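Local structure of beta-amyloid-like protein (Caenorhabditis elegans, 3K66) at residues K19-R24 and K85-V90; D34-E39 and A67-T72; R104-D109 and L130-R135; S125-L130 and P196-Y201; M142-R147 and P164-R169. The protein forms the E2 domain of APL-1, the worm homologue of human amyloid precursor protein, a helical extracellular module that binds heparin and probably contributes to cell adhesion. One frame throughout, in Å; residues are numbered along the deposited sequence.

Interaction 1 of 5, residues K19-R24 and K85-V90; sequences KKAEMR and KEIEAV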
# COMPACT_ATOMS: atom_id res chain seq x y z
N LYS A 19 -2.12 -6.10 7.72
CA LYS A 19 -3.13 -5.38 8.48
C LYS A 19 -3.07 -5.80 9.95
O LYS A 19 -3.27 -4.99 10.86
CB LYS A 19 -4.51 -5.70 7.92
CG LYS A 19 -5.47 -4.71 8.25
N LYS A 20 -2.78 -7.08 10.17
CA LYS A 20 -2.68 -7.62 11.52
C LYS A 20 -1.37 -7.18 12.18
O LYS A 20 -1.39 -6.74 13.33
CB LYS A 20 -2.77 -9.15 11.48
N ALA A 21 -0.25 -7.30 11.46
CA ALA A 21 1.04 -6.90 12.03
C ALA A 21 0.97 -5.43 12.40
O ALA A 21 1.45 -5.01 13.43
CB ALA A 21 2.15 -7.13 11.03
N GLU A 22 0.34 -4.66 11.53
CA GLU A 22 0.20 -3.24 11.77
C GLU A 22 -0.54 -2.91 13.06
O GLU A 22 -0.23 -1.94 13.73
CB GLU A 22 -0.48 -2.62 10.57
CG GLU A 22 -0.82 -1.19 10.72
CD GLU A 22 -1.24 -0.61 9.39
OE1 GLU A 22 -2.05 -1.28 8.69
OE2 GLU A 22 -0.75 0.49 9.05
N MET A 23 -1.51 -3.75 13.42
CA MET A 23 -2.27 -3.54 14.63
C MET A 23 -1.40 -3.89 15.83
O MET A 23 -1.39 -3.17 16.81
CB MET A 23 -3.53 -4.40 14.63
CG MET A 23 -4.44 -4.13 13.44
SD MET A 23 -6.05 -5.01 13.41
CE MET A 23 -7.18 -3.62 13.05
N ARG A 24 -0.68 -4.99 15.73
CA ARG A 24 0.19 -5.41 16.81
C ARG A 24 1.22 -4.32 17.05
O ARG A 24 1.56 -4.00 18.19
CB ARG A 24 0.86 -6.74 16.44
CG ARG A 24 -0.14 -7.68 15.81
CD ARG A 24 0.18 -9.15 16.02
NE ARG A 24 0.34 -9.87 14.75
CZ ARG A 24 1.46 -9.84 14.03
NH1 ARG A 24 2.50 -9.13 14.46
NH2 ARG A 24 1.52 -10.50 12.89
N LYS A 85 7.98 2.31 8.67
CA LYS A 85 8.55 2.24 7.33
C LYS A 85 9.04 0.84 7.02
O LYS A 85 8.75 0.31 5.96
CB LYS A 85 9.69 3.24 7.19
CG LYS A 85 9.22 4.68 7.23
CD LYS A 85 10.38 5.61 6.97
CE LYS A 85 9.95 7.07 7.04
NZ LYS A 85 11.12 7.97 6.77
N GLU A 86 9.79 0.24 7.95
CA GLU A 86 10.30 -1.12 7.71
C GLU A 86 9.14 -2.03 7.32
O GLU A 86 9.20 -2.72 6.30
CB GLU A 86 11.02 -1.67 8.96
CG GLU A 86 11.41 -3.17 8.86
CD GLU A 86 12.23 -3.68 10.07
OE1 GLU A 86 12.03 -3.20 11.20
OE2 GLU A 86 13.06 -4.59 9.88
N ILE A 87 8.06 -2.02 8.10
CA ILE A 87 6.92 -2.87 7.81
C ILE A 87 6.28 -2.56 6.44
O ILE A 87 5.71 -3.44 5.81
CB ILE A 87 5.85 -2.79 8.94
CG1 ILE A 87 5.20 -4.16 9.15
CG2 ILE A 87 4.76 -1.78 8.57
CD1 ILE A 87 4.16 -4.18 10.24
N GLU A 88 6.37 -1.31 5.99
CA GLU A 88 5.77 -0.92 4.71
C GLU A 88 6.61 -1.34 3.51
O GLU A 88 6.09 -1.88 2.52
CB GLU A 88 5.52 0.61 4.69
CG GLU A 88 4.46 1.05 5.68
CD GLU A 88 4.15 2.56 5.63
OE1 GLU A 88 4.53 3.23 4.66
OE2 GLU A 88 3.50 3.06 6.58
N ALA A 89 7.91 -1.09 3.60
CA ALA A 89 8.83 -1.47 2.54
C ALA A 89 8.59 -2.95 2.27
O ALA A 89 8.38 -3.36 1.12
CB ALA A 89 10.26 -1.22 2.98
N VAL A 90 8.60 -3.76 3.33
CA VAL A 90 8.36 -5.19 3.17
C VAL A 90 7.00 -5.41 2.50
O VAL A 90 6.91 -6.04 1.44
CB VAL A 90 8.36 -5.92 4.53
CG1 VAL A 90 8.13 -7.42 4.31
CG2 VAL A 90 9.67 -5.70 5.22
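Ala21 and Ile87 meet between the two helices of the antiparallel coiled coil that makes up the N-terminal half of the E2 fold, where helix 14-53 runs against the long helix 55-119. Both point their CB toward the partner helix. The larger Ile87 faces the small Ala21; the backbones come closest at Glu22 and Ile87, with CA atoms 7.8 Å apart. The N-terminal tail covers this layer, Tyr5 touching Ala21 and Phe6 touching Ile87, and Asp3 of the tail forms a salt bridge with Arg24 through NH1. Beside the apolar pair, the carboxylates of Glu22 and Glu88 come within 5.5 Å, OE2 to OE2, a proximity that would probably be mildly unfavourable. Ile87 spans the gap with the longer of its branches: CG1 and CD1 continue straight away from the backbone (chi2 179°), and the terminal methyl CD1 stops 3.7 Å from Ala21 CB. The same methyl, Ile87 CD1, lies 4.1 Å from the backbone N of Glu22, so it rests against the main chain of the facing helix as well as against a side chain.

Interaction 2 of 5, residues D34-E39 and A67-T72; sequences DKVMKE and ARFQKT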
# COMPACT_ATOMS: atom_id res chain seq x y z
N ASP A 34 0.91 5.59 26.33
CA ASP A 34 0.17 5.66 27.58
C ASP A 34 1.09 5.73 28.78
O ASP A 34 0.93 6.59 29.66
CB ASP A 34 -0.77 4.48 27.72
CG ASP A 34 -1.95 4.59 26.81
OD1 ASP A 34 -2.23 5.73 26.38
OD2 ASP A 34 -2.57 3.54 26.53
N LYS A 35 2.06 4.82 28.83
CA LYS A 35 2.99 4.80 29.93
C LYS A 35 3.66 6.14 30.12
O LYS A 35 3.84 6.58 31.24
CB LYS A 35 4.07 3.75 29.71
CG LYS A 35 5.16 3.82 30.77
CD LYS A 35 6.37 2.97 30.39
CE LYS A 35 7.54 3.22 31.34
NZ LYS A 35 8.79 2.54 30.88
N VAL A 36 4.04 6.80 29.03
CA VAL A 36 4.73 8.08 29.13
C VAL A 36 3.80 9.16 29.62
O VAL A 36 4.10 9.88 30.58
CB VAL A 36 5.33 8.52 27.77
CG1 VAL A 36 5.80 9.95 27.82
CG2 VAL A 36 6.49 7.62 27.41
N MET A 37 2.66 9.27 28.96
CA MET A 37 1.68 10.27 29.30
C MET A 37 1.26 10.16 30.78
O MET A 37 0.95 11.17 31.41
CB MET A 37 0.49 10.15 28.34
CG MET A 37 0.88 10.54 26.94
SD MET A 37 1.62 12.19 27.01
CE MET A 37 1.83 12.58 25.23
N LYS A 38 1.27 8.94 31.31
CA LYS A 38 0.95 8.73 32.72
C LYS A 38 2.12 9.30 33.53
O LYS A 38 1.93 10.01 34.52
CB LYS A 38 0.80 7.23 33.04
CG LYS A 38 0.73 7.00 34.44
N GLU A 39 3.34 9.00 33.09
CA GLU A 39 4.53 9.51 33.76
C GLU A 39 4.44 11.05 33.79
O GLU A 39 4.68 11.68 34.83
CB GLU A 39 5.81 9.05 33.03
CG GLU A 39 5.94 7.53 32.88
CD GLU A 39 7.21 7.08 32.16
OE1 GLU A 39 7.53 7.64 31.09
OE2 GLU A 39 7.89 6.15 32.65
N ALA A 67 12.30 19.04 29.42
CA ALA A 67 13.41 18.57 28.60
C ALA A 67 13.29 17.06 28.45
O ALA A 67 13.22 16.54 27.34
CB ALA A 67 14.73 18.94 29.25
N ARG A 68 13.25 16.36 29.58
CA ARG A 68 13.12 14.91 29.56
C ARG A 68 11.94 14.46 28.72
O ARG A 68 12.09 13.67 27.78
CB ARG A 68 12.97 14.36 30.97
CG ARG A 68 14.22 13.91 31.49
N PHE A 69 10.77 14.98 29.06
CA PHE A 69 9.55 14.62 28.36
C PHE A 69 9.64 14.98 26.88
O PHE A 69 9.38 14.13 26.02
CB PHE A 69 8.38 15.33 29.02
CG PHE A 69 7.08 15.19 28.29
CD1 PHE A 69 6.44 13.97 28.19
CD2 PHE A 69 6.48 16.31 27.74
CE1 PHE A 69 5.19 13.87 27.55
CE2 PHE A 69 5.25 16.22 27.10
CZ PHE A 69 4.60 14.99 27.00
N GLN A 70 10.02 16.21 26.57
CA GLN A 70 10.12 16.58 25.17
C GLN A 70 10.97 15.53 24.48
O GLN A 70 10.53 14.91 23.52
CB GLN A 70 10.74 17.96 25.01
N LYS A 71 12.17 15.30 25.00
CA LYS A 71 13.07 14.31 24.42
C LYS A 71 12.46 12.92 24.32
O LYS A 71 12.50 12.29 23.25
CB LYS A 71 14.37 14.24 25.20
CG LYS A 71 15.43 15.19 24.68
CD LYS A 71 16.63 15.29 25.62
CE LYS A 71 16.39 16.27 26.76
NZ LYS A 71 17.63 16.54 27.53
N THR A 72 11.89 12.42 25.42
CA THR A 72 11.29 11.09 25.36
C THR A 72 10.24 10.96 24.28
O THR A 72 10.17 9.95 23.58
CB THR A 72 10.66 10.67 26.68
OG1 THR A 72 11.68 10.39 27.65
CG2 THR A 72 9.84 9.41 26.46
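Phe69 reaches Val36 and Met37 because its ring is swung out opposite its own backbone N (chi1 172°), which carries the ring from the flank of helix 55-119 toward helix 14-53. Met37 comes to the same ring by a different route: its CB points away from the partner helix, but the chain bends at chi2 (-53°) and turns the sulfur back. The result is a Met-aromatic contact at the ring edge, with Met37 SD 4.0 Å from Phe69 CE1 and 5.2 Å from the ring centroid. The terminal methyl, Met37 CE, lies 4.1 Å from Phe69 CZ, and the methionine chain crosses the phenylalanine side chain at about a right angle. Val36 straddles two partners. Its CG1 touches the ring edge, 4.0 Å from Phe69 CE1, while its CG2 meets Thr72 CG2 tip to tip at 3.9 Å. Thr72 therefore presents its methyl to the interface. Its hydroxyl turns back along its own helix, where OG1 makes a weak hydrogen bond to Arg68 O. The exchange across the gap is wholly apolar and takes in the sulfur, and it lies at the surface of the molecule. Trp40, one turn beyond Val36, extends the aromatic patch by meeting the Phe69 ring with its own, the two planes inclined to each other. Here the paired helices lie far from the centre of the chain, their local axes 11.2 Å apart and antiparallel at 168°, in the outer part of the N-terminal coiled coil.

Interaction 3 of 5, residues R104-D109 and L130-R135; sequences RDATHD and LKAYIR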
# COMPACT_ATOMS: atom_id res chain seq x y z
N ARG A 104 2.09 -12.48 -14.47
CA ARG A 104 2.87 -13.55 -15.07
C ARG A 104 1.94 -14.68 -15.43
O ARG A 104 1.79 -15.04 -16.59
CB ARG A 104 3.91 -14.02 -14.06
CG ARG A 104 4.97 -14.97 -14.57
CD ARG A 104 5.81 -15.48 -13.39
NE ARG A 104 6.83 -16.45 -13.79
CZ ARG A 104 7.60 -17.12 -12.93
NH1 ARG A 104 7.46 -16.92 -11.62
NH2 ARG A 104 8.51 -17.98 -13.37
N ASP A 105 1.29 -15.22 -14.42
CA ASP A 105 0.37 -16.34 -14.63
C ASP A 105 -0.88 -15.97 -15.45
O ASP A 105 -1.36 -16.77 -16.25
CB ASP A 105 -0.02 -16.96 -13.28
CG ASP A 105 1.19 -17.40 -12.46
OD1 ASP A 105 2.28 -17.60 -13.05
OD2 ASP A 105 1.03 -17.54 -11.23
N ALA A 106 -1.41 -14.76 -15.28
CA ALA A 106 -2.58 -14.39 -16.06
C ALA A 106 -2.23 -14.36 -17.54
O ALA A 106 -3.07 -14.64 -18.42
CB ALA A 106 -3.11 -13.03 -15.63
N THR A 107 -0.97 -14.02 -17.82
CA THR A 107 -0.47 -13.96 -19.18
C THR A 107 -0.38 -15.35 -19.78
O THR A 107 -0.83 -15.58 -20.91
CB THR A 107 0.93 -13.29 -19.22
OG1 THR A 107 0.82 -11.93 -18.78
CG2 THR A 107 1.52 -13.33 -20.61
N HIS A 108 0.22 -16.28 -19.03
CA HIS A 108 0.37 -17.67 -19.49
C HIS A 108 -0.97 -18.22 -19.93
O HIS A 108 -1.12 -18.63 -21.07
CB HIS A 108 0.93 -18.55 -18.36
CG HIS A 108 0.95 -20.01 -18.68
ND1 HIS A 108 1.99 -20.61 -19.37
CD2 HIS A 108 0.04 -20.98 -18.43
CE1 HIS A 108 1.71 -21.89 -19.54
NE2 HIS A 108 0.54 -22.14 -18.98
N ASP A 109 -1.93 -18.24 -19.01
CA ASP A 109 -3.26 -18.72 -19.34
C ASP A 109 -3.74 -18.02 -20.62
O ASP A 109 -4.41 -18.64 -21.45
CB ASP A 109 -4.25 -18.44 -18.20
CG ASP A 109 -3.92 -19.18 -16.92
OD1 ASP A 109 -3.50 -20.35 -16.98
OD2 ASP A 109 -4.09 -18.61 -15.83
N LEU A 130 -8.02 -13.05 -20.83
CA LEU A 130 -7.69 -11.65 -21.04
C LEU A 130 -8.17 -10.79 -19.86
O LEU A 130 -7.40 -10.02 -19.29
CB LEU A 130 -8.33 -11.17 -22.34
CG LEU A 130 -7.78 -9.87 -22.91
CD1 LEU A 130 -6.27 -10.00 -23.05
CD2 LEU A 130 -8.41 -9.62 -24.28
N LYS A 131 -9.45 -10.95 -19.51
CA LYS A 131 -10.05 -10.19 -18.42
C LYS A 131 -9.26 -10.40 -17.13
O LYS A 131 -9.15 -9.49 -16.31
CB LYS A 131 -11.51 -10.59 -18.20
CG LYS A 131 -12.34 -10.51 -19.47
CD LYS A 131 -13.80 -10.16 -19.24
CE LYS A 131 -14.61 -11.37 -18.81
NZ LYS A 131 -16.08 -11.09 -18.84
N ALA A 132 -8.68 -11.58 -16.97
CA ALA A 132 -7.89 -11.86 -15.78
C ALA A 132 -6.62 -11.01 -15.83
O ALA A 132 -6.22 -10.38 -14.85
CB ALA A 132 -7.55 -13.34 -15.71
N TYR A 133 -6.00 -11.01 -17.00
CA TYR A 133 -4.78 -10.23 -17.18
C TYR A 133 -5.05 -8.76 -16.94
O TYR A 133 -4.23 -8.06 -16.33
CB TYR A 133 -4.23 -10.44 -18.59
CG TYR A 133 -3.08 -9.52 -18.90
CD1 TYR A 133 -1.85 -9.66 -18.25
CD2 TYR A 133 -3.25 -8.46 -19.78
CE1 TYR A 133 -0.83 -8.75 -18.49
CE2 TYR A 133 -2.25 -7.55 -20.02
CZ TYR A 133 -1.03 -7.69 -19.37
OH TYR A 133 -0.02 -6.77 -19.60
N ILE A 134 -6.19 -8.29 -17.43
CA ILE A 134 -6.59 -6.90 -17.27
C ILE A 134 -6.79 -6.56 -15.79
O ILE A 134 -6.29 -5.56 -15.29
CB ILE A 134 -7.90 -6.62 -18.03
CG1 ILE A 134 -7.59 -6.49 -19.53
CG2 ILE A 134 -8.59 -5.34 -17.50
CD1 ILE A 134 -8.80 -6.24 -20.37
N ARG A 135 -7.53 -7.41 -15.10
CA ARG A 135 -7.79 -7.21 -13.68
C ARG A 135 -6.44 -7.04 -13.00
O ARG A 135 -6.25 -6.12 -12.21
CB ARG A 135 -8.53 -8.43 -13.11
CG ARG A 135 -9.90 -8.13 -12.54
CD ARG A 135 -10.65 -9.38 -12.07
NE ARG A 135 -11.20 -10.12 -13.20
CZ ARG A 135 -10.80 -11.33 -13.54
NH1 ARG A 135 -9.85 -11.93 -12.83
NH2 ARG A 135 -11.35 -11.94 -14.60
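Helix segments 104-109 and 130-135 run antiparallel at 163° with their axes only 8.3 Å apart, and the CA atoms of Ala106 and Tyr133 come within 4.8 Å. An alanine makes such closeness possible: Ala106 CB presses on the main chain of the other helix, 3.6 Å from Tyr133 CA, and also lies 4.1 Å from Tyr133 CB. A second alanine faces it, Ala132 CB being 4.5 Å from Ala106 CB. The side chains of Tyr133 and Thr107 lie side by side and point the same way. Thr107 OG1 sits 3.5 Å from Tyr133 CD1, approaching the ring obliquely, and Ala106 CB lies near the ring plane at its edge. Arg176 and Thr180 also touch Tyr133, so this tyrosine meets helix 163-182, the next long helix of the C-terminal bundle, as well. The polar groups find their partners along their own helices: Thr107 OG1 bonds to Lys103 O, and Tyr133 OH makes a weak hydrogen bond to Glu137. The contact is thus essentially apolar: the Ala106 methyl fits against the main chain at Ala132 and Tyr133, and the threonine oxygen, already bonded within its helix, only skirts the aromatic ring.

Interaction 4 of 5, residues S125-L130 and P196-Y201; sequences SVLQSL and PIAVTY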
# COMPACT_ATOMS: atom_id res chain seq x y z
N SER A 125 -12.59 -19.08 -23.39
CA SER A 125 -11.40 -19.13 -22.56
C SER A 125 -10.44 -17.98 -22.84
O SER A 125 -9.85 -17.42 -21.91
CB SER A 125 -10.68 -20.47 -22.74
OG SER A 125 -9.58 -20.58 -21.86
N VAL A 126 -10.29 -17.62 -24.11
CA VAL A 126 -9.39 -16.52 -24.45
C VAL A 126 -9.78 -15.27 -23.67
O VAL A 126 -8.93 -14.65 -23.01
CB VAL A 126 -9.39 -16.26 -25.99
CG1 VAL A 126 -9.00 -14.82 -26.31
CG2 VAL A 126 -8.37 -17.19 -26.66
N LEU A 127 -11.06 -14.92 -23.74
CA LEU A 127 -11.62 -13.76 -23.06
C LEU A 127 -11.44 -13.80 -21.54
O LEU A 127 -10.90 -12.86 -20.95
CB LEU A 127 -13.11 -13.64 -23.40
CG LEU A 127 -13.95 -12.56 -22.72
CD1 LEU A 127 -13.27 -11.21 -22.80
CD2 LEU A 127 -15.30 -12.49 -23.42
N GLN A 128 -11.90 -14.87 -20.90
CA GLN A 128 -11.78 -15.01 -19.45
C GLN A 128 -10.32 -14.88 -19.06
O GLN A 128 -9.99 -14.43 -17.96
CB GLN A 128 -12.30 -16.37 -18.98
CG GLN A 128 -13.47 -16.21 -18.19
N SER A 129 -9.46 -15.27 -19.99
CA SER A 129 -8.02 -15.21 -19.76
C SER A 129 -7.56 -13.76 -19.80
O SER A 129 -6.82 -13.28 -18.93
CB SER A 129 -7.30 -16.02 -20.83
OG SER A 129 -6.00 -16.32 -20.39
N LEU A 130 -8.02 -13.05 -20.83
CA LEU A 130 -7.69 -11.65 -21.04
C LEU A 130 -8.17 -10.79 -19.86
O LEU A 130 -7.40 -10.02 -19.29
CB LEU A 130 -8.33 -11.17 -22.34
CG LEU A 130 -7.78 -9.87 -22.91
CD1 LEU A 130 -6.27 -10.00 -23.05
CD2 LEU A 130 -8.41 -9.62 -24.28
N PRO A 196 -13.97 -5.89 -28.56
CA PRO A 196 -14.90 -4.90 -28.02
C PRO A 196 -15.41 -5.30 -26.64
O PRO A 196 -15.80 -4.45 -25.85
CB PRO A 196 -16.00 -4.85 -29.08
CG PRO A 196 -16.02 -6.23 -29.58
CD PRO A 196 -14.56 -6.57 -29.74
N ILE A 197 -15.41 -6.60 -26.35
CA ILE A 197 -15.87 -7.05 -25.03
C ILE A 197 -14.82 -6.77 -23.94
O ILE A 197 -15.13 -6.24 -22.87
CB ILE A 197 -16.21 -8.55 -25.02
CG1 ILE A 197 -17.30 -8.84 -26.04
CG2 ILE A 197 -16.72 -8.95 -23.64
CD1 ILE A 197 -17.70 -10.30 -26.10
N ALA A 198 -13.57 -7.13 -24.23
CA ALA A 198 -12.46 -6.92 -23.30
C ALA A 198 -12.19 -5.44 -23.06
O ALA A 198 -11.90 -5.04 -21.94
CB ALA A 198 -11.19 -7.60 -23.84
N VAL A 199 -12.29 -4.63 -24.12
CA VAL A 199 -12.03 -3.18 -24.00
C VAL A 199 -13.04 -2.52 -23.06
O VAL A 199 -12.67 -1.75 -22.17
CB VAL A 199 -12.05 -2.44 -25.37
CG1 VAL A 199 -11.89 -0.95 -25.15
CG2 VAL A 199 -10.92 -2.92 -26.28
N THR A 200 -14.32 -2.82 -23.25
CA THR A 200 -15.35 -2.27 -22.38
C THR A 200 -15.11 -2.77 -20.95
O THR A 200 -15.19 -2.00 -19.97
CB THR A 200 -16.74 -2.68 -22.86
OG1 THR A 200 -16.91 -2.24 -24.22
CG2 THR A 200 -17.83 -2.03 -21.98
N TYR A 201 -14.78 -4.05 -20.84
CA TYR A 201 -14.49 -4.63 -19.54
C TYR A 201 -13.39 -3.84 -18.87
O TYR A 201 -13.43 -3.59 -17.67
CB TYR A 201 -14.04 -6.08 -19.67
CG TYR A 201 -13.69 -6.71 -18.33
CD1 TYR A 201 -14.67 -7.09 -17.42
CD2 TYR A 201 -12.35 -6.92 -17.98
CE1 TYR A 201 -14.33 -7.66 -16.20
CE2 TYR A 201 -12.01 -7.49 -16.78
CZ TYR A 201 -13.00 -7.85 -15.89
OH TYR A 201 -12.66 -8.43 -14.69
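Leu127 and Ile197 cross at about a right angle, each offering a methyl: Leu127 CD2 lies 3.8 Å from Ile197 CG2. The fork of Leu127 divides the work, since the other methyl, CD1, approaches Ala198 CB at 4.3 Å. Ile197 contributes its CG2 branch, which stands anti to the backbone N because CG1 is turned the other way (chi1 -59°). One turn on from Leu127, Leu130 comes to the same alanine with its CD2, 3.5 Å from Ala198 CB. The two leucines thus converge on Ala198, whose CB points toward them and whose small size lets the helices come to 6.9 Å between the CA atoms of Leu127 and Ala198. The helix axes are 10.2 Å apart and nearly parallel, at 21°. Around the pair, Leu130 also touches Tyr110 of helix 55-119 and Thr180 of helix 163-182, placing it in the interior of the C-terminal helical bundle. Further along, Tyr201 OH hydrogen-bonds Arg135 NE, which gives the same two helices a polar link. Between segments 125-130 and 196-201 themselves the chemistry is purely methyl against methyl, grading from buried Leu130 and Ala198 to exposed Ile197, so this part of the helix pairing probably rests on hydrophobic burial.

Interaction 5 of 5, residues M142-R147 and P164-R169; sequences MHTLNR and PTVIHR
Val166 is the first residue of segment 164-169 to meet helix 123-154: its CG2 methyl, set beside the backbone N, lies 4.0 Å from Thr144 CG2, and the two side chains slide past each other in opposite directions. The CA atoms of Thr144 and Val166 are 6.7 Å apart. One turn later Arg169 comes to the same threonine. Its chain is extended from CG to NE, so the aliphatic part crosses Thr144 obliquely before the guanidinium is reached; Arg169 CD lies 3.5 Å from Thr144 OG1 and 3.8 Å from Thr144 CG2. Thr144 is therefore covered by a valine methyl and by the arginine chain together. Tyr162, in the loop just before helix 163-182, touches Thr144, Arg147 and Arg169, and Gln96 of the long helix 55-119 also meets Arg169. The site belongs to the buried layer of the C-terminal helical bundle. Arg169 packs here by its hydrocarbon stem, its CD methylene lying against Thr144 and its charged end carried past it. The threonine hydroxyl, although close to that methylene, is committed to its own helix by a hydrogen bond to Asp140 O, so the contact between the segments is one of van der Waals packing.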
# COMPACT_ATOMS: atom_id res chain seq x y z
N MET A 142 -4.40 0.59 -9.31
CA MET A 142 -5.09 0.96 -8.09
C MET A 142 -4.12 1.08 -6.90
O MET A 142 -4.10 2.09 -6.21
CB MET A 142 -6.19 -0.04 -7.78
CG MET A 142 -6.83 0.17 -6.43
SD MET A 142 -7.80 -1.26 -5.97
CE MET A 142 -6.55 -2.47 -5.84
N HIS A 143 -3.31 0.05 -6.68
CA HIS A 143 -2.37 0.11 -5.58
C HIS A 143 -1.38 1.25 -5.74
O HIS A 143 -1.07 1.95 -4.78
CB HIS A 143 -1.58 -1.18 -5.44
CG HIS A 143 -2.32 -2.26 -4.70
ND1 HIS A 143 -1.99 -2.64 -3.42
CD2 HIS A 143 -3.37 -3.04 -5.07
CE1 HIS A 143 -2.80 -3.61 -3.03
NE2 HIS A 143 -3.65 -3.87 -4.01
N THR A 144 -0.86 1.46 -6.94
CA THR A 144 0.11 2.51 -7.11
C THR A 144 -0.50 3.86 -6.77
O THR A 144 0.07 4.62 -5.99
CB THR A 144 0.66 2.58 -8.53
OG1 THR A 144 1.12 1.29 -8.93
CG2 THR A 144 1.83 3.56 -8.59
N LEU A 145 -1.64 4.16 -7.37
CA LEU A 145 -2.34 5.41 -7.10
C LEU A 145 -2.57 5.56 -5.60
O LEU A 145 -2.26 6.59 -5.00
CB LEU A 145 -3.69 5.40 -7.84
CG LEU A 145 -3.60 5.72 -9.33
CD1 LEU A 145 -4.93 5.49 -10.01
CD2 LEU A 145 -3.16 7.15 -9.49
N ASN A 146 -3.11 4.51 -5.00
CA ASN A 146 -3.37 4.56 -3.57
C ASN A 146 -2.11 4.89 -2.78
O ASN A 146 -2.14 5.72 -1.88
CB ASN A 146 -4.02 3.25 -3.11
CG ASN A 146 -5.47 3.13 -3.57
OD1 ASN A 146 -6.07 2.06 -3.51
ND2 ASN A 146 -6.04 4.25 -4.03
N ARG A 147 -0.98 4.29 -3.15
CA ARG A 147 0.27 4.58 -2.46
C ARG A 147 0.56 6.09 -2.55
O ARG A 147 0.92 6.74 -1.58
CB ARG A 147 1.40 3.77 -3.09
CG ARG A 147 2.63 3.52 -2.19
CD ARG A 147 3.45 2.35 -2.74
NE ARG A 147 4.65 2.04 -1.95
CZ ARG A 147 5.75 2.80 -1.93
NH1 ARG A 147 5.82 3.93 -2.64
NH2 ARG A 147 6.79 2.43 -1.20
N PRO A 164 6.98 11.28 -10.38
CA PRO A 164 7.56 10.87 -11.67
C PRO A 164 7.41 9.35 -11.84
O PRO A 164 7.04 8.86 -12.91
CB PRO A 164 9.01 11.32 -11.55
CG PRO A 164 9.28 11.20 -10.08
CD PRO A 164 8.02 11.79 -9.48
N THR A 165 7.69 8.62 -10.76
CA THR A 165 7.58 7.16 -10.75
C THR A 165 6.15 6.65 -11.00
O THR A 165 5.94 5.67 -11.74
CB THR A 165 8.07 6.62 -9.38
OG1 THR A 165 9.44 7.01 -9.19
CG2 THR A 165 7.95 5.12 -9.29
N VAL A 166 5.17 7.30 -10.38
CA VAL A 166 3.77 6.90 -10.54
C VAL A 166 3.33 7.08 -11.98
O VAL A 166 2.71 6.19 -12.55
CB VAL A 166 2.84 7.74 -9.61
CG1 VAL A 166 1.37 7.54 -9.97
CG2 VAL A 166 3.05 7.35 -8.16
N ILE A 167 3.65 8.23 -12.57
CA ILE A 167 3.30 8.47 -13.96
C ILE A 167 4.00 7.47 -14.87
O ILE A 167 3.49 7.14 -15.93
CB ILE A 167 3.67 9.90 -14.43
CG1 ILE A 167 2.95 10.96 -13.58
CG2 ILE A 167 3.28 10.07 -15.90
CD1 ILE A 167 3.33 12.39 -13.91
N HIS A 168 5.17 6.97 -14.47
CA HIS A 168 5.90 6.00 -15.30
C HIS A 168 5.24 4.63 -15.24
O HIS A 168 5.13 3.94 -16.25
CB HIS A 168 7.35 5.89 -14.84
CG HIS A 168 8.17 4.97 -15.69
ND1 HIS A 168 8.52 3.70 -15.30
CD2 HIS A 168 8.67 5.13 -16.94
CE1 HIS A 168 9.20 3.12 -16.27
NE2 HIS A 168 9.30 3.96 -17.27
N ARG A 169 4.80 4.23 -14.05
CA ARG A 169 4.13 2.95 -13.88
C ARG A 169 2.80 2.95 -14.63
O ARG A 169 2.50 2.03 -15.38
CB ARG A 169 3.85 2.68 -12.41
CG ARG A 169 4.89 1.83 -11.73
CD ARG A 169 4.31 1.29 -10.45
NE ARG A 169 4.94 0.04 -10.06
CZ ARG A 169 5.42 -0.19 -8.85
NH1 ARG A 169 5.35 0.75 -7.91
NH2 ARG A 169 6.00 -1.36 -8.58

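How the interactions relate
From the N terminus, helix 14-53 turns back into the long helix 55-119, and interactions 1 and 2 both join this pair; interaction 2 closes the shorter loop, nested inside that of interaction 1. Helix 55-119 then runs on into the C-terminal bundle, where interaction 3 closes the turn to helix 123-154. Interaction 4 crosses interaction 3 along the chain, shares Leu130 with it and brings in helix 195-209; Arg135 NE and Tyr201 OH probably hydrogen-bond between the two. Interaction 5, nested inside the loop of interaction 4, ties helix 163-182 to helix 123-154. Interactions 2 and 4, with centres about 59 Å apart, lie on opposite sides of the chain's centre.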